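Local coordinates for disulfide isomerase DsbG N-terminal domain-containing protein (Helicobacter pylori, PDB 3TDG) that probably acts as a periplasmic thiol-disulfide oxidoreductase of the DsbG type, a dimer whose subunits each carry a thioredoxin-fold domain, with reductase activity, at residues 125-130 / 246-251; 38-41 / 45-48; 168-173 / 217-222. All blocks are in the same frame, centred on the assembly; numbering follows the deposited sequence.

Contact 1: residues 125-130 / 246-251; sequences NAIFNE and KKIFES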
loop_
_atom_site.group_PDB
_atom_site.type_symbol
_atom_site.label_atom_id
_atom_site.label_comp_id
_atom_site.label_asym_id
_atom_site.label_seq_id
_atom_site.Cartn_x
_atom_site.Cartn_y
_atom_site.Cartn_z
ATOM N N ASN A 125 9.983 -19.103 -2.196
ATOM C CA ASN A 125 9.484 -20.183 -3.041
ATOM C C ASN A 125 9.039 -19.712 -4.415
ATOM O O ASN A 125 9.358 -20.354 -5.409
ATOM C CB ASN A 125 8.320 -20.901 -2.376
ATOM C CG ASN A 125 8.748 -21.729 -1.211
ATOM O OD1 ASN A 125 9.929 -21.831 -0.903
ATOM N ND2 ASN A 125 7.780 -22.341 -0.544
ATOM N N ALA A 126 8.306 -18.603 -4.476
ATOM C CA ALA A 126 7.873 -18.053 -5.759
ATOM C C ALA A 126 9.046 -17.535 -6.607
ATOM O O ALA A 126 9.063 -17.718 -7.832
ATOM C CB ALA A 126 6.855 -16.971 -5.564
ATOM N N ILE A 127 10.014 -16.879 -5.961
ATOM C CA ILE A 127 11.232 -16.466 -6.666
ATOM C C ILE A 127 11.916 -17.666 -7.319
ATOM O O ILE A 127 12.183 -17.638 -8.513
ATOM C CB ILE A 127 12.213 -15.673 -5.768
ATOM C CG1 ILE A 127 11.643 -14.272 -5.520
ATOM C CG2 ILE A 127 13.618 -15.595 -6.432
ATOM C CD1 ILE A 127 12.290 -13.551 -4.351
ATOM N N PHE A 128 12.157 -18.719 -6.548
ATOM C CA PHE A 128 12.834 -19.893 -7.067
ATOM C C PHE A 128 12.048 -20.722 -8.089
ATOM O O PHE A 128 12.655 -21.382 -8.939
ATOM C CB PHE A 128 13.366 -20.751 -5.927
ATOM C CG PHE A 128 14.455 -20.075 -5.166
ATOM C CD1 PHE A 128 15.691 -19.849 -5.767
ATOM C CD2 PHE A 128 14.235 -19.601 -3.874
ATOM C CE1 PHE A 128 16.706 -19.187 -5.093
ATOM C CE2 PHE A 128 15.243 -18.931 -3.186
ATOM C CZ PHE A 128 16.482 -18.725 -3.798
ATOM N N ASN A 129 10.716 -20.677 -7.998
ATOM C CA ASN A 129 9.838 -21.357 -8.956
ATOM C C ASN A 129 9.736 -20.614 -10.269
ATOM O O ASN A 129 9.379 -21.194 -11.277
ATOM C CB ASN A 129 8.429 -21.549 -8.371
ATOM C CG ASN A 129 8.407 -22.538 -7.227
ATOM O OD1 ASN A 129 9.191 -23.497 -7.194
ATOM N ND2 ASN A 129 7.516 -22.309 -6.269
ATOM N N GLU A 130 10.038 -19.323 -10.246
ATOM C CA GLU A 130 9.965 -18.482 -11.433
ATOM C C GLU A 130 11.261 -18.485 -12.282
ATOM O O GLU A 130 11.266 -17.975 -13.411
ATOM C CB GLU A 130 9.573 -17.075 -10.991
ATOM C CG GLU A 130 9.819 -15.914 -11.955
ATOM C CD GLU A 130 9.551 -14.557 -11.284
ATOM O OE1 GLU A 130 10.335 -14.140 -10.387
ATOM O OE2 GLU A 130 8.543 -13.909 -11.640
ATOM N N LYS A 246 17.579 -10.002 -12.668
ATOM C CA LYS A 246 16.672 -8.887 -12.333
ATOM C C LYS A 246 15.485 -9.326 -11.487
ATOM O O LYS A 246 15.108 -8.621 -10.550
ATOM C CB LYS A 246 16.132 -8.210 -13.595
ATOM C CG LYS A 246 16.958 -7.031 -14.103
ATOM C CD LYS A 246 16.129 -6.099 -15.007
ATOM C CE LYS A 246 14.881 -5.590 -14.286
ATOM N NZ LYS A 246 14.395 -4.293 -14.861
ATOM N N LYS A 247 14.922 -10.490 -11.816
ATOM C CA LYS A 247 13.690 -10.999 -11.196
ATOM C C LYS A 247 13.924 -11.647 -9.831
ATOM O O LYS A 247 13.034 -11.644 -8.958
ATOM C CB LYS A 247 12.998 -12.005 -12.126
ATOM C CG LYS A 247 12.123 -11.374 -13.225
ATOM C CD LYS A 247 11.555 -12.441 -14.182
ATOM C CE LYS A 247 10.628 -11.830 -15.229
ATOM N NZ LYS A 247 11.411 -11.317 -16.394
ATOM N N ILE A 248 15.104 -12.238 -9.665
ATOM C CA ILE A 248 15.521 -12.739 -8.361
ATOM C C ILE A 248 15.634 -11.578 -7.367
ATOM O O ILE A 248 15.150 -11.689 -6.253
ATOM C CB ILE A 248 16.842 -13.511 -8.442
ATOM C CG1 ILE A 248 16.634 -14.837 -9.170
ATOM C CG2 ILE A 248 17.398 -13.793 -7.041
ATOM C CD1 ILE A 248 17.909 -15.372 -9.820
ATOM N N PHE A 249 16.230 -10.465 -7.786
ATOM C CA PHE A 249 16.555 -9.365 -6.871
ATOM C C PHE A 249 15.527 -8.226 -6.839
ATOM O O PHE A 249 15.654 -7.300 -6.041
ATOM C CB PHE A 249 17.962 -8.804 -7.167
ATOM C CG PHE A 249 19.071 -9.781 -6.874
ATOM C CD1 PHE A 249 19.568 -9.929 -5.577
ATOM C CD2 PHE A 249 19.603 -10.570 -7.887
ATOM C CE1 PHE A 249 20.589 -10.847 -5.311
ATOM C CE2 PHE A 249 20.617 -11.503 -7.628
ATOM C CZ PHE A 249 21.109 -11.645 -6.343
ATOM N N GLU A 250 14.513 -8.317 -7.691
ATOM C CA GLU A 250 13.482 -7.286 -7.859
ATOM C C GLU A 250 12.759 -6.845 -6.587
ATOM O O GLU A 250 12.638 -5.663 -6.330
ATOM C CB GLU A 250 12.428 -7.815 -8.825
ATOM C CG GLU A 250 11.841 -6.772 -9.709
ATOM C CD GLU A 250 11.277 -7.384 -10.972
ATOM O OE1 GLU A 250 10.490 -8.358 -10.867
ATOM O OE2 GLU A 250 11.647 -6.896 -12.065
ATOM N N SER A 251 12.259 -7.801 -5.812
ATOM C CA SER A 251 11.377 -7.511 -4.681
ATOM C C SER A 251 12.149 -7.018 -3.464
ATOM O O SER A 251 11.595 -6.351 -2.586
ATOM C CB SER A 251 10.623 -8.769 -4.298
ATOM O OG SER A 251 11.547 -9.771 -3.901
#

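Contact 2: residues 38-41 / 45-48; sequences VIEK and KKVR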
loop_
_atom_site.group_PDB
_atom_site.type_symbol
_atom_site.label_atom_id
_atom_site.label_comp_id
_atom_site.label_asym_id
_atom_site.label_seq_id
_atom_site.Cartn_x
_atom_site.Cartn_y
_atom_site.Cartn_z
ATOM N N VAL A 38 -18.731 -23.676 10.866
ATOM C CA VAL A 38 -19.321 -22.425 10.497
ATOM C C VAL A 38 -18.438 -21.699 9.490
ATOM O O VAL A 38 -18.915 -21.147 8.545
ATOM C CB VAL A 38 -19.594 -21.559 11.702
ATOM C CG1 VAL A 38 -20.071 -20.251 11.281
ATOM C CG2 VAL A 38 -20.589 -22.200 12.584
ATOM N N ILE A 39 -17.144 -21.736 9.690
ATOM C CA ILE A 39 -16.256 -21.086 8.777
ATOM C C ILE A 39 -16.210 -21.818 7.457
ATOM O O ILE A 39 -16.262 -21.214 6.428
ATOM C CB ILE A 39 -14.860 -20.937 9.348
ATOM C CG1 ILE A 39 -14.845 -19.831 10.376
ATOM C CG2 ILE A 39 -13.893 -20.565 8.289
ATOM C CD1 ILE A 39 -13.707 -19.899 11.301
ATOM N N GLU A 40 -16.118 -23.129 7.501
ATOM C CA GLU A 40 -16.070 -23.897 6.287
ATOM C C GLU A 40 -17.219 -23.627 5.330
ATOM O O GLU A 40 -16.995 -23.455 4.184
ATOM C CB GLU A 40 -15.962 -25.369 6.577
ATOM C CG GLU A 40 -15.381 -26.086 5.432
ATOM C CD GLU A 40 -15.225 -27.547 5.645
ATOM O OE1 GLU A 40 -15.880 -28.109 6.511
ATOM O OE2 GLU A 40 -14.439 -28.126 4.925
ATOM N N LYS A 41 -18.437 -23.578 5.829
ATOM C CA LYS A 41 -19.622 -23.400 4.976
ATOM C C LYS A 41 -19.601 -22.091 4.201
ATOM O O LYS A 41 -20.054 -22.043 3.053
ATOM C CB LYS A 41 -20.920 -23.397 5.789
ATOM C CG LYS A 41 -21.122 -24.559 6.702
ATOM C CD LYS A 41 -22.304 -24.252 7.663
ATOM C CE LYS A 41 -23.537 -25.084 7.326
ATOM N NZ LYS A 41 -23.212 -26.554 7.408
ATOM N N LYS A 45 -13.037 -22.894 3.522
ATOM C CA LYS A 45 -11.738 -23.155 4.139
ATOM C C LYS A 45 -11.958 -23.910 5.439
ATOM O O LYS A 45 -12.712 -23.457 6.315
ATOM C CB LYS A 45 -10.982 -21.857 4.417
ATOM C CG LYS A 45 -10.391 -21.206 3.197
ATOM C CD LYS A 45 -9.811 -19.855 3.561
ATOM C CE LYS A 45 -9.307 -19.138 2.330
ATOM N NZ LYS A 45 -8.053 -18.406 2.587
ATOM N N LYS A 46 -11.315 -25.065 5.553
ATOM C CA LYS A 46 -11.320 -25.826 6.799
ATOM C C LYS A 46 -10.106 -25.408 7.630
ATOM O O LYS A 46 -8.978 -25.795 7.313
ATOM C CB LYS A 46 -11.284 -27.337 6.528
ATOM C CG LYS A 46 -11.346 -28.188 7.803
ATOM C CD LYS A 46 -11.001 -29.637 7.518
ATOM C CE LYS A 46 -11.291 -30.502 8.720
ATOM N NZ LYS A 46 -10.646 -31.836 8.501
ATOM N N VAL A 47 -10.351 -24.614 8.676
ATOM C CA VAL A 47 -9.273 -24.044 9.507
ATOM C C VAL A 47 -8.811 -25.053 10.547
ATOM O O VAL A 47 -9.571 -25.926 10.955
ATOM C CB VAL A 47 -9.700 -22.715 10.228
ATOM C CG1 VAL A 47 -10.142 -21.661 9.224
ATOM C CG2 VAL A 47 -10.792 -22.961 11.270
ATOM N N ARG A 48 -7.565 -24.924 10.979
ATOM C CA ARG A 48 -7.053 -25.739 12.068
ATOM C C ARG A 48 -6.948 -24.877 13.321
ATOM O O ARG A 48 -6.390 -23.788 13.262
ATOM C CB ARG A 48 -5.679 -26.299 11.677
ATOM C CG ARG A 48 -5.155 -27.377 12.620
ATOM C CD ARG A 48 -3.999 -28.155 11.975
ATOM N NE ARG A 48 -2.887 -27.269 11.627
ATOM C CZ ARG A 48 -1.888 -26.938 12.447
ATOM N NH1 ARG A 48 -1.828 -27.425 13.687
ATOM N NH2 ARG A 48 -0.936 -26.111 12.024
#

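Contact 3: residues 168-173 / 217-222; sequences KLRDHL and ILEKIY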
loop_
_atom_site.group_PDB
_atom_site.type_symbol
_atom_site.label_atom_id
_atom_site.label_comp_id
_atom_site.label_asym_id
_atom_site.label_seq_id
_atom_site.Cartn_x
_atom_site.Cartn_y
_atom_site.Cartn_z
ATOM N N LYS A 168 32.858 -24.805 -0.206
ATOM C CA LYS A 168 32.063 -25.640 0.696
ATOM C C LYS A 168 31.063 -26.533 -0.028
ATOM O O LYS A 168 30.326 -27.296 0.619
ATOM C CB LYS A 168 31.312 -24.758 1.699
ATOM C CG LYS A 168 32.198 -23.714 2.368
ATOM C CD LYS A 168 31.472 -22.957 3.447
ATOM C CE LYS A 168 32.418 -21.946 4.100
ATOM N NZ LYS A 168 31.748 -21.179 5.186
ATOM N N LEU A 169 31.031 -26.445 -1.359
ATOM C CA LEU A 169 30.004 -27.139 -2.147
ATOM C C LEU A 169 30.013 -28.665 -1.975
ATOM O O LEU A 169 28.963 -29.249 -1.740
ATOM C CB LEU A 169 30.073 -26.743 -3.634
ATOM C CG LEU A 169 29.018 -27.325 -4.579
ATOM C CD1 LEU A 169 27.602 -26.952 -4.138
ATOM C CD2 LEU A 169 29.302 -26.871 -6.020
ATOM N N ARG A 170 31.187 -29.292 -2.091
ATOM C CA ARG A 170 31.323 -30.752 -1.879
ATOM C C ARG A 170 30.880 -31.210 -0.483
ATOM O O ARG A 170 30.369 -32.327 -0.338
ATOM C CB ARG A 170 32.748 -31.242 -2.167
ATOM C CG ARG A 170 33.065 -31.368 -3.642
ATOM C CD ARG A 170 34.504 -31.780 -3.869
ATOM N NE ARG A 170 34.919 -31.611 -5.264
ATOM C CZ ARG A 170 35.484 -30.511 -5.759
ATOM N NH1 ARG A 170 35.706 -29.450 -4.985
ATOM N NH2 ARG A 170 35.832 -30.463 -7.038
ATOM N N ASP A 171 31.063 -30.354 0.531
ATOM C CA ASP A 171 30.566 -30.656 1.890
ATOM C C ASP A 171 29.063 -30.529 1.988
ATOM O O ASP A 171 28.418 -31.364 2.626
ATOM C CB ASP A 171 31.225 -29.777 2.957
ATOM C CG ASP A 171 32.664 -30.146 3.209
ATOM O OD1 ASP A 171 33.160 -31.138 2.634
ATOM O OD2 ASP A 171 33.317 -29.427 3.982
ATOM N N HIS A 172 28.503 -29.488 1.361
ATOM C CA HIS A 172 27.044 -29.315 1.285
ATOM C C HIS A 172 26.365 -30.520 0.640
ATOM O O HIS A 172 25.216 -30.833 0.963
ATOM C CB HIS A 172 26.665 -28.074 0.472
ATOM C CG HIS A 172 26.836 -26.777 1.199
ATOM N ND1 HIS A 172 26.038 -26.402 2.258
ATOM C CD2 HIS A 172 27.681 -25.742 0.981
ATOM C CE1 HIS A 172 26.400 -25.203 2.677
ATOM N NE2 HIS A 172 27.397 -24.781 1.921
ATOM N N LEU A 173 27.069 -31.168 -0.290
ATOM C CA LEU A 173 26.503 -32.278 -1.062
ATOM C C LEU A 173 26.279 -33.500 -0.186
ATOM O O LEU A 173 25.246 -34.151 -0.292
ATOM C CB LEU A 173 27.345 -32.601 -2.300
ATOM C CG LEU A 173 27.207 -31.525 -3.390
ATOM C CD1 LEU A 173 28.166 -31.728 -4.575
ATOM C CD2 LEU A 173 25.760 -31.375 -3.871
ATOM N N ILE A 217 33.833 -27.065 -13.772
ATOM C CA ILE A 217 33.446 -25.945 -14.620
ATOM C C ILE A 217 33.252 -24.698 -13.759
ATOM O O ILE A 217 33.750 -23.635 -14.095
ATOM C CB ILE A 217 32.157 -26.267 -15.449
ATOM C CG1 ILE A 217 32.509 -27.229 -16.589
ATOM C CG2 ILE A 217 31.506 -24.992 -15.979
ATOM C CD1 ILE A 217 31.313 -28.019 -17.120
ATOM N N LEU A 218 32.548 -24.842 -12.643
ATOM C CA LEU A 218 32.284 -23.702 -11.751
ATOM C C LEU A 218 33.587 -23.111 -11.180
ATOM O O LEU A 218 33.820 -21.910 -11.251
ATOM C CB LEU A 218 31.306 -24.113 -10.638
ATOM C CG LEU A 218 29.844 -24.353 -11.058
ATOM C CD1 LEU A 218 29.062 -25.052 -9.954
ATOM C CD2 LEU A 218 29.142 -23.045 -11.477
ATOM N N GLU A 219 34.440 -23.981 -10.643
ATOM C CA GLU A 219 35.752 -23.580 -10.108
ATOM C C GLU A 219 36.607 -22.924 -11.173
ATOM O O GLU A 219 37.186 -21.853 -10.950
ATOM C CB GLU A 219 36.458 -24.787 -9.479
ATOM C CG GLU A 219 35.684 -25.346 -8.297
ATOM C CD GLU A 219 36.305 -26.602 -7.697
ATOM O OE1 GLU A 219 37.079 -27.297 -8.391
ATOM O OE2 GLU A 219 35.996 -26.903 -6.523
ATOM N N LYS A 220 36.643 -23.526 -12.360
ATOM C CA LYS A 220 37.393 -22.943 -13.476
ATOM C C LYS A 220 36.947 -21.486 -13.691
ATOM O O LYS A 220 37.787 -20.572 -13.719
ATOM C CB LYS A 220 37.232 -23.795 -14.757
ATOM C CG LYS A 220 37.943 -23.226 -16.013
ATOM C CD LYS A 220 37.697 -24.076 -17.283
ATOM C CE LYS A 220 36.347 -23.747 -17.944
ATOM N NZ LYS A 220 36.014 -24.671 -19.080
ATOM N N ILE A 221 35.636 -21.254 -13.808
ATOM C CA ILE A 221 35.136 -19.915 -14.182
ATOM C C ILE A 221 35.086 -18.926 -13.004
ATOM O O ILE A 221 35.286 -17.714 -13.194
ATOM C CB ILE A 221 33.765 -19.993 -14.960
ATOM C CG1 ILE A 221 33.968 -20.697 -16.309
ATOM C CG2 ILE A 221 33.164 -18.601 -15.173
ATOM C CD1 ILE A 221 32.694 -21.181 -16.989
ATOM N N TYR A 222 34.844 -19.442 -11.795
ATOM C CA TYR A 222 34.838 -18.615 -10.588
ATOM C C TYR A 222 36.248 -18.097 -10.227
ATOM O O TYR A 222 36.393 -17.044 -9.602
ATOM C CB TYR A 222 34.237 -19.377 -9.404
ATOM C CG TYR A 222 32.743 -19.170 -9.200
ATOM C CD1 TYR A 222 32.264 -18.595 -8.026
ATOM C CD2 TYR A 222 31.810 -19.549 -10.180
ATOM C CE1 TYR A 222 30.898 -18.401 -7.809
ATOM C CE2 TYR A 222 30.422 -19.354 -9.975
ATOM C CZ TYR A 222 29.990 -18.779 -8.779
ATOM O OH TYR A 222 28.664 -18.556 -8.550
#

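Contact 1: residues 125-130 / 246-251
Ile-127 of helix 98-129 packs against Ile-248 of helix 235-249, and this apolar pair is the buried part of the contact. Their CA atoms lie 5.9 Å apart, so the two backbones come close. The two side chains cross at about a right angle. Ile-127 uses both branches, which diverge because CG1 lies beside the backbone N (chi1 -73°) and CG2 anti to it. CG2 reaches CG1 of Ile-248 at 4.1 Å and its CA at 3.9 Å. The other branch ends in CD1, which lies 3.9 Å from the carbonyl O of Ile-248 and also touches OG of Ser-251. That hydroxyl is hydrogen-bonded to the backbone N of Val-253.

On the solvent-exposed part of the contact, Glu-130 meets Lys-247 through carbon contacts. The extended side chain of Glu-130 brings OE1 to 3.8 Å from CB of Lys-247. The lysine chain crosses it and carries its amino group away. OE2 of Glu-130 and NZ of Lys-247 remain 6.1 Å apart, so no salt bridge forms.

Ile-127 and Ile-248 join the C-terminal part of helix 98-129 to helix 235-249 of the thioredoxin-like domain. Phe-128 and Phe-249 continue into the domain core, stacking on Tyr-152 and Trp-185 and both touching Val-154 of strand 150-155. No hydrogen bond links the two segments. Their cohesion is mainly van der Waals, with at most a weak long-range attraction between the Glu-130 and Lys-247 charges.

Contact 2: residues 38-41 / 45-48
This is a local helix-to-loop contact, in which Ile-39 and Glu-40 of helix 33-43 meet the chain that leads from Lys-45 into strand 48-54. The chain turns back on the helix end, and the CA atoms of Glu-40 and Lys-45 lie 4.9 Å apart. The carbonyl O of Lys-45 faces Ile-39 and Glu-40 of the helix. It receives a CA-H...O contact from Glu-40 CA at 3.4 Å (136° at the hydrogen). CG2 of Ile-39 touches the same oxygen at 3.7 Å. This methyl also reaches CG1 of Val-47 at 4.0 Å, and the two side chains cross at about a right angle.

The segments belong to the DsbG N-terminal domain, where helix 33-43 precedes a four-stranded antiparallel sheet. Ile-39 also touches Ile-86 of that sheet and Phe-94 of the second subunit, consistent with the dimerising role of this domain in DsbC and DsbG relatives. Thr-43 helps shape the turn: its OG1 is hydrogen-bonded to Ile-39 O and to Lys-45 N.

On the outer side, Glu-40 and Lys-46 have CG anti to the backbone N (chi1 -178° for Lys-46), which lets their extended chains run alongside each other, pointing the same way. OE2 of Glu-40 lies 3.6 Å from CB of Lys-46, but the lysine extends onward, its NZ 6.4 Å from that oxygen. The amino group of Lys-45 forms a salt bridge with Asp-68.

Contact 3: residues 168-173 / 217-222
Glu-219 and Arg-170 have the most surface buried here, and they form a salt bridge between helices 211-222 and 169-175. NH1 of Arg-170 donates a hydrogen bond to OE2 of Glu-219 at 3.0 Å, with an N-H...O angle of 150°. The oxygen is met on its syn side, somewhat out of the carboxylate plane. The guanidinium and carboxylate planes are turned 54° apart, so no flat two-bond fork forms. NH2 lies farther away, 3.6 Å from OE2 and 3.7 Å from OE1 of Glu-219. The extended arginine chain carries its charged end across to the other helix. Its NE forms a second salt bridge, with Glu-212, and the two carboxylates probably limit its rotation.

On the buried side of this polar pair, Leu-169 and Leu-218 both start out toward the opposite helix. CD2 of Leu-169 approaches CD1 of Leu-218 at 4.3 Å. The nearest CA atoms, of Leu-169 and Glu-219, are 10.4 Å apart, so side chains alone bridge the helices.

In the thioredoxin-like domain, helix 169-175 lies between the probable CxxC helix 160-167 and strand 177-182 in the chain. Ile-215, one turn before Glu-219, fills in against Leu-169, Arg-170 and Leu-173. On the sheet side, Leu-169 rests on Val-178 of strand 177-182 and Leu-139 of strand 137-139, while Leu-218 touches Ile-137. On another face of helix 211-222, Ile-217 and Ile-221 pack on helix 188-206.

Contact 2 lies in the N-terminal domain, near the second subunit. Contact 1 lies where the long helix 98-129 meets the thioredoxin-like domain, and contact 3 lies within that domain. Contacts 2 and 3 are on opposite sides of the chain's centre, with their centres 48 Å apart. Contact 1 is between them in space, 32 Å from contact 2 and 23 Å from contact 3, centre to centre. Nearest atoms of contacts 1 and 3 are about 10 Å apart. In sequence, both segments of contact 3 fall between those of contact 1. So does the probable redox motif, Cys-159 and Cys-162, at the start of helix 160-167, just before segment 168-173.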